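Local coordinates for protein putative alpha/beta hydrolase (Desulfitobacterium hafniense, PDB 4RPC) that probably acts as a serine hydrolase of the alpha/beta-hydrolase fold, although its substrate is not known, at residues 139-151 and 163-177. Numbering follows the deposited sequence.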
loop_
_atom_site.group_PDB
_atom_site.type_symbol
_atom_site.label_atom_id
_atom_site.label_comp_id
_atom_site.label_asym_id
_atom_site.label_seq_id
_atom_site.Cartn_x
_atom_site.Cartn_y
_atom_site.Cartn_z
ATOM N N ASP A 139 -0.603 18.191 3.039
ATOM C CA ASP A 139 -1.505 19.084 3.725
ATOM C C ASP A 139 -2.931 18.524 3.774
ATOM O O ASP A 139 -3.586 18.649 4.816
ATOM C CB ASP A 139 -1.564 20.460 3.079
ATOM C CG ASP A 139 -0.234 21.154 3.088
ATOM O OD1 ASP A 139 0.647 20.750 3.897
ATOM O OD2 ASP A 139 -0.043 22.098 2.273
ATOM N N ALA A 140 -3.402 17.951 2.652
ATOM C CA ALA A 140 -4.756 17.428 2.559
ATOM C C ALA A 140 -4.913 16.365 3.643
ATOM O O ALA A 140 -5.879 16.407 4.422
ATOM C CB ALA A 140 -5.017 16.822 1.177
ATOM N N PHE A 141 -3.946 15.448 3.722
ATOM C CA PHE A 141 -4.074 14.321 4.661
ATOM C C PHE A 141 -4.088 14.760 6.126
ATOM O O PHE A 141 -4.853 14.243 6.921
ATOM C CB PHE A 141 -2.985 13.307 4.423
ATOM C CG PHE A 141 -3.335 12.252 3.416
ATOM C CD1 PHE A 141 -4.455 12.359 2.599
ATOM C CD2 PHE A 141 -2.529 11.145 3.283
ATOM C CE1 PHE A 141 -4.794 11.358 1.686
ATOM C CE2 PHE A 141 -2.852 10.139 2.384
ATOM C CZ PHE A 141 -3.992 10.252 1.568
ATOM N N LEU A 142 -3.258 15.741 6.478
ATOM C CA LEU A 142 -3.247 16.233 7.844
ATOM C C LEU A 142 -4.569 16.967 8.152
ATOM O O LEU A 142 -5.146 16.841 9.245
ATOM C CB LEU A 142 -2.034 17.165 8.092
ATOM C CG LEU A 142 -0.755 16.361 8.114
ATOM C CD1 LEU A 142 0.422 17.263 7.985
ATOM C CD2 LEU A 142 -0.644 15.466 9.367
ATOM N N ASN A 143 -5.038 17.739 7.182
ATOM C CA ASN A 143 -6.343 18.370 7.292
ATOM C C ASN A 143 -7.470 17.394 7.619
ATOM O O ASN A 143 -8.415 17.760 8.298
ATOM C CB ASN A 143 -6.689 19.175 6.047
ATOM C CG ASN A 143 -6.178 20.585 6.117
ATOM O OD1 ASN A 143 -6.147 21.184 7.159
ATOM N ND2 ASN A 143 -5.751 21.111 5.001
ATOM N N LEU A 144 -7.368 16.157 7.172
ATOM C CA LEU A 144 -8.398 15.171 7.497
ATOM C C LEU A 144 -8.531 14.998 8.999
ATOM O O LEU A 144 -9.610 14.728 9.491
ATOM C CB LEU A 144 -8.100 13.822 6.861
ATOM C CG LEU A 144 -8.105 13.806 5.340
ATOM C CD1 LEU A 144 -7.656 12.440 4.819
ATOM C CD2 LEU A 144 -9.494 14.125 4.830
ATOM N N LEU A 145 -7.420 15.176 9.714
ATOM C CA LEU A 145 -7.380 15.028 11.172
ATOM C C LEU A 145 -8.109 16.144 11.851
ATOM O O LEU A 145 -8.505 16.008 12.973
ATOM C CB LEU A 145 -5.912 14.968 11.704
ATOM C CG LEU A 145 -5.072 13.782 11.191
ATOM C CD1 LEU A 145 -3.576 14.013 11.423
ATOM C CD2 LEU A 145 -5.520 12.429 11.779
ATOM N N ALA A 146 -8.253 17.263 11.178
ATOM C CA ALA A 146 -9.182 18.273 11.604
ATOM C C ALA A 146 -10.615 18.032 11.122
ATOM O O ALA A 146 -11.484 18.849 11.385
ATOM C CB ALA A 146 -8.708 19.630 11.109
ATOM N N GLY A 147 -10.867 16.951 10.394
ATOM C CA GLY A 147 -12.194 16.710 9.812
ATOM C C GLY A 147 -12.490 17.615 8.635
ATOM O O GLY A 147 -13.630 17.780 8.250
ATOM N N GLU A 148 -11.454 18.177 8.039
ATOM C CA GLU A 148 -11.640 18.981 6.857
ATOM C C GLU A 148 -11.509 18.127 5.584
ATOM O O GLU A 148 -10.643 17.279 5.492
ATOM C CB GLU A 148 -10.596 20.073 6.861
ATOM C CG GLU A 148 -10.621 20.990 5.675
ATOM C CD GLU A 148 -9.480 21.980 5.755
ATOM O OE1 GLU A 148 -9.302 22.586 6.856
ATOM O OE2 GLU A 148 -8.740 22.105 4.733
ATOM N N HIS A 149 -12.333 18.415 4.588
ATOM C CA HIS A 149 -12.388 17.633 3.363
ATOM C C HIS A 149 -11.222 17.876 2.406
ATOM O O HIS A 149 -10.625 18.959 2.387
ATOM C CB HIS A 149 -13.669 17.972 2.629
ATOM C CG HIS A 149 -14.892 17.643 3.407
ATOM N ND1 HIS A 149 -15.432 16.376 3.416
ATOM C CD2 HIS A 149 -15.649 18.388 4.239
ATOM C CE1 HIS A 149 -16.513 16.372 4.181
ATOM N NE2 HIS A 149 -16.654 17.575 4.705
ATOM N N LEU A 150 -10.933 16.864 1.595
ATOM C CA LEU A 150 -9.899 16.952 0.596
ATOM C C LEU A 150 -10.298 18.010 -0.430
ATOM O O LEU A 150 -11.490 18.174 -0.713
ATOM C CB LEU A 150 -9.666 15.623 -0.099
ATOM C CG LEU A 150 -9.279 14.377 0.726
ATOM C CD1 LEU A 150 -9.452 13.083 -0.071
ATOM C CD2 LEU A 150 -7.873 14.462 1.273
ATOM N N PRO A 151 -9.314 18.735 -0.986
ATOM C CA PRO A 151 -9.572 19.751 -2.009
ATOM C C PRO A 151 -10.026 19.121 -3.314
ATOM O O PRO A 151 -9.576 18.046 -3.627
ATOM C CB PRO A 151 -8.192 20.363 -2.226
ATOM C CG PRO A 151 -7.241 19.262 -1.891
ATOM C CD PRO A 151 -7.874 18.512 -0.770
ATOM N N ASN A 163 -18.536 13.305 -0.256
ATOM C CA ASN A 163 -18.050 13.895 0.972
ATOM C C ASN A 163 -17.909 12.915 2.100
ATOM O O ASN A 163 -17.967 13.275 3.258
ATOM C CB ASN A 163 -18.970 15.049 1.412
ATOM C CG ASN A 163 -18.323 16.371 1.260
ATOM O OD1 ASN A 163 -17.409 16.534 0.447
ATOM N ND2 ASN A 163 -18.764 17.329 2.056
ATOM N N ASN A 164 -17.689 11.669 1.756
ATOM C CA ASN A 164 -17.403 10.671 2.752
ATOM C C ASN A 164 -15.888 10.505 2.993
ATOM O O ASN A 164 -15.475 9.588 3.684
ATOM C CB ASN A 164 -18.067 9.345 2.321
ATOM C CG ASN A 164 -17.636 8.885 0.924
ATOM O OD1 ASN A 164 -17.367 9.707 0.025
ATOM N ND2 ASN A 164 -17.538 7.561 0.744
ATOM N N ASP A 165 -15.054 11.400 2.441
ATOM C CA ASP A 165 -13.570 11.266 2.550
ATOM C C ASP A 165 -13.047 11.330 3.983
ATOM O O ASP A 165 -12.151 10.582 4.355
ATOM C CB ASP A 165 -12.870 12.317 1.680
ATOM C CG ASP A 165 -13.418 13.716 1.899
ATOM O OD1 ASP A 165 -14.656 13.940 1.933
ATOM O OD2 ASP A 165 -12.588 14.603 2.061
ATOM N N VAL A 166 -13.623 12.223 4.790
ATOM C CA VAL A 166 -13.290 12.268 6.205
ATOM C C VAL A 166 -13.687 10.971 6.936
ATOM O O VAL A 166 -12.888 10.358 7.633
ATOM C CB VAL A 166 -13.932 13.483 6.878
ATOM C CG1 VAL A 166 -13.775 13.418 8.378
ATOM C CG2 VAL A 166 -13.271 14.757 6.397
ATOM N N GLU A 167 -14.924 10.552 6.793
ATOM C CA GLU A 167 -15.376 9.342 7.492
ATOM C C GLU A 167 -14.528 8.151 7.068
ATOM O O GLU A 167 -14.172 7.343 7.888
ATOM C CB GLU A 167 -16.870 9.089 7.260
ATOM C CG GLU A 167 -17.157 8.168 6.096
ATOM C CD GLU A 167 -18.555 7.563 6.154
ATOM O OE1 GLU A 167 -19.549 8.307 5.956
ATOM O OE2 GLU A 167 -18.645 6.340 6.396
ATOM N N VAL A 168 -14.147 8.072 5.803
ATOM C CA VAL A 168 -13.368 6.929 5.306
ATOM C C VAL A 168 -11.856 6.943 5.601
ATOM O O VAL A 168 -11.296 5.916 5.937
ATOM C CB VAL A 168 -13.526 6.778 3.785
ATOM C CG1 VAL A 168 -12.660 5.656 3.259
ATOM C CG2 VAL A 168 -14.975 6.473 3.414
ATOM N N LEU A 169 -11.208 8.084 5.432
ATOM C CA LEU A 169 -9.757 8.176 5.486
ATOM C C LEU A 169 -9.237 8.595 6.848
ATOM O O LEU A 169 -8.161 8.208 7.262
ATOM C CB LEU A 169 -9.247 9.200 4.420
ATOM C CG LEU A 169 -9.360 8.765 2.952
ATOM C CD1 LEU A 169 -8.885 9.793 1.948
ATOM C CD2 LEU A 169 -8.639 7.446 2.697
ATOM N N GLN A 170 -9.990 9.421 7.544
ATOM C CA GLN A 170 -9.520 9.940 8.806
ATOM C C GLN A 170 -9.138 8.823 9.759
ATOM O O GLN A 170 -8.140 8.949 10.452
ATOM C CB GLN A 170 -10.565 10.874 9.416
ATOM C CG GLN A 170 -10.050 11.656 10.601
ATOM C CD GLN A 170 -11.129 12.475 11.305
ATOM O OE1 GLN A 170 -12.309 12.339 11.076
ATOM N NE2 GLN A 170 -10.706 13.312 12.163
ATOM N N PRO A 171 -9.900 7.708 9.790
ATOM C CA PRO A 171 -9.445 6.653 10.687
ATOM C C PRO A 171 -8.113 5.984 10.307
ATOM O O PRO A 171 -7.576 5.247 11.147
ATOM C CB PRO A 171 -10.544 5.568 10.583
ATOM C CG PRO A 171 -11.695 6.165 9.878
ATOM C CD PRO A 171 -11.251 7.456 9.239
ATOM N N LEU A 172 -7.647 6.132 9.049
ATOM C CA LEU A 172 -6.411 5.519 8.626
ATOM C C LEU A 172 -5.195 6.399 8.802
ATOM O O LEU A 172 -4.089 5.915 8.726
ATOM C CB LEU A 172 -6.457 5.122 7.140
ATOM C CG LEU A 172 -7.470 4.032 6.823
ATOM C CD1 LEU A 172 -7.591 3.846 5.319
ATOM C CD2 LEU A 172 -7.043 2.748 7.508
ATOM N N ILE A 173 -5.385 7.686 8.976
ATOM C CA ILE A 173 -4.254 8.598 9.137
ATOM C C ILE A 173 -3.658 8.417 10.519
ATOM O O ILE A 173 -4.341 8.449 11.505
ATOM C CB ILE A 173 -4.682 10.040 9.004
ATOM C CG1 ILE A 173 -5.411 10.286 7.686
ATOM C CG2 ILE A 173 -3.468 10.930 9.172
ATOM C CD1 ILE A 173 -4.612 9.955 6.424
ATOM N N TYR A 174 -2.361 8.216 10.589
ATOM C CA TYR A 174 -1.712 7.945 11.848
ATOM C C TYR A 174 -1.834 9.213 12.664
ATOM O O TYR A 174 -1.471 10.306 12.232
ATOM C CB TYR A 174 -0.237 7.497 11.638
ATOM C CG TYR A 174 0.605 7.333 12.892
ATOM C CD1 TYR A 174 0.121 6.701 14.017
ATOM C CD2 TYR A 174 1.909 7.826 12.925
ATOM C CE1 TYR A 174 0.893 6.592 15.167
ATOM C CE2 TYR A 174 2.690 7.726 14.052
ATOM C CZ TYR A 174 2.201 7.105 15.144
ATOM O OH TYR A 174 3.041 7.002 16.204
ATOM N N GLU A 175 -2.354 9.074 13.866
ATOM C CA GLU A 175 -2.702 10.268 14.615
ATOM C C GLU A 175 -1.465 11.054 15.090
ATOM O O GLU A 175 -1.580 12.223 15.364
ATOM C CB GLU A 175 -3.683 9.930 15.744
ATOM C CG GLU A 175 -3.079 9.146 16.862
ATOM C CD GLU A 175 -4.086 8.871 17.980
ATOM O OE1 GLU A 175 -5.324 8.978 17.775
ATOM O OE2 GLU A 175 -3.613 8.539 19.083
ATOM N N HIS A 176 -0.294 10.430 15.128
ATOM C CA HIS A 176 0.946 11.116 15.541
ATOM C C HIS A 176 1.957 11.309 14.431
ATOM O O HIS A 176 3.147 11.520 14.688
ATOM C CB HIS A 176 1.607 10.376 16.688
ATOM C CG HIS A 176 0.774 10.337 17.920
ATOM N ND1 HIS A 176 0.231 11.478 18.481
ATOM C CD2 HIS A 176 0.386 9.303 18.701
ATOM C CE1 HIS A 176 -0.463 11.143 19.554
ATOM N NE2 HIS A 176 -0.380 9.829 19.707
ATOM N N ILE A 177 1.481 11.227 13.190
ATOM C CA ILE A 177 2.367 11.406 12.077
ATOM C C ILE A 177 2.851 12.894 12.076
ATOM O O ILE A 177 2.143 13.806 12.531
ATOM C CB ILE A 177 1.730 10.994 10.760
ATOM C CG1 ILE A 177 2.761 10.945 9.625
ATOM C CG2 ILE A 177 0.639 11.945 10.368
ATOM C CD1 ILE A 177 3.731 9.784 9.730
#
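I173 lies against F141, L144 and L145. I173 CD1 sits over one face of the F141 ring, 4.2 Å from its centroid, a CH-pi contact. With CG1 beside the backbone N (chi1 -55°), I173 CG2 faces L145 CD2 at 3.6 Å. L144 divides its branches: CD1 packs on L169 CB at 3.6 Å, while CD2 reaches V166 CG2. L150 CD1 and L169 CD1 extend this apolar layer.

Helix 139-145 ends in a Schellman motif at G147, whose O rests on V166 CG2 at 3.6 Å. Beyond it, D165 OD2 accepts a nearly straight hydrogen bond from backbone L150 N at 2.8 Å. D165 OD1 accepts one from H149 ND1 at 3.0 Å, on the syn side, in the imidazole plane but somewhat out of the carboxylate plane. The N163 amide stacks on one face of the H149 ring, offset toward the rim, the planes 7° apart, and V166 CG2 lies over the rim of the opposite face. N163 OD1 is hydrogen-bonded to K155 NZ. A leucine in place of H149 would probably leave D165 OD1 without this donor and the N163 amide without its flat partner.

The axes of helices 139-145 and 165-169 cross at -89°. Both lie between strands 112-119 and 204-210, consistent with a cap in this fold. Helix 179-191 packs on F141 and L142, and helix 243-247 touches V168.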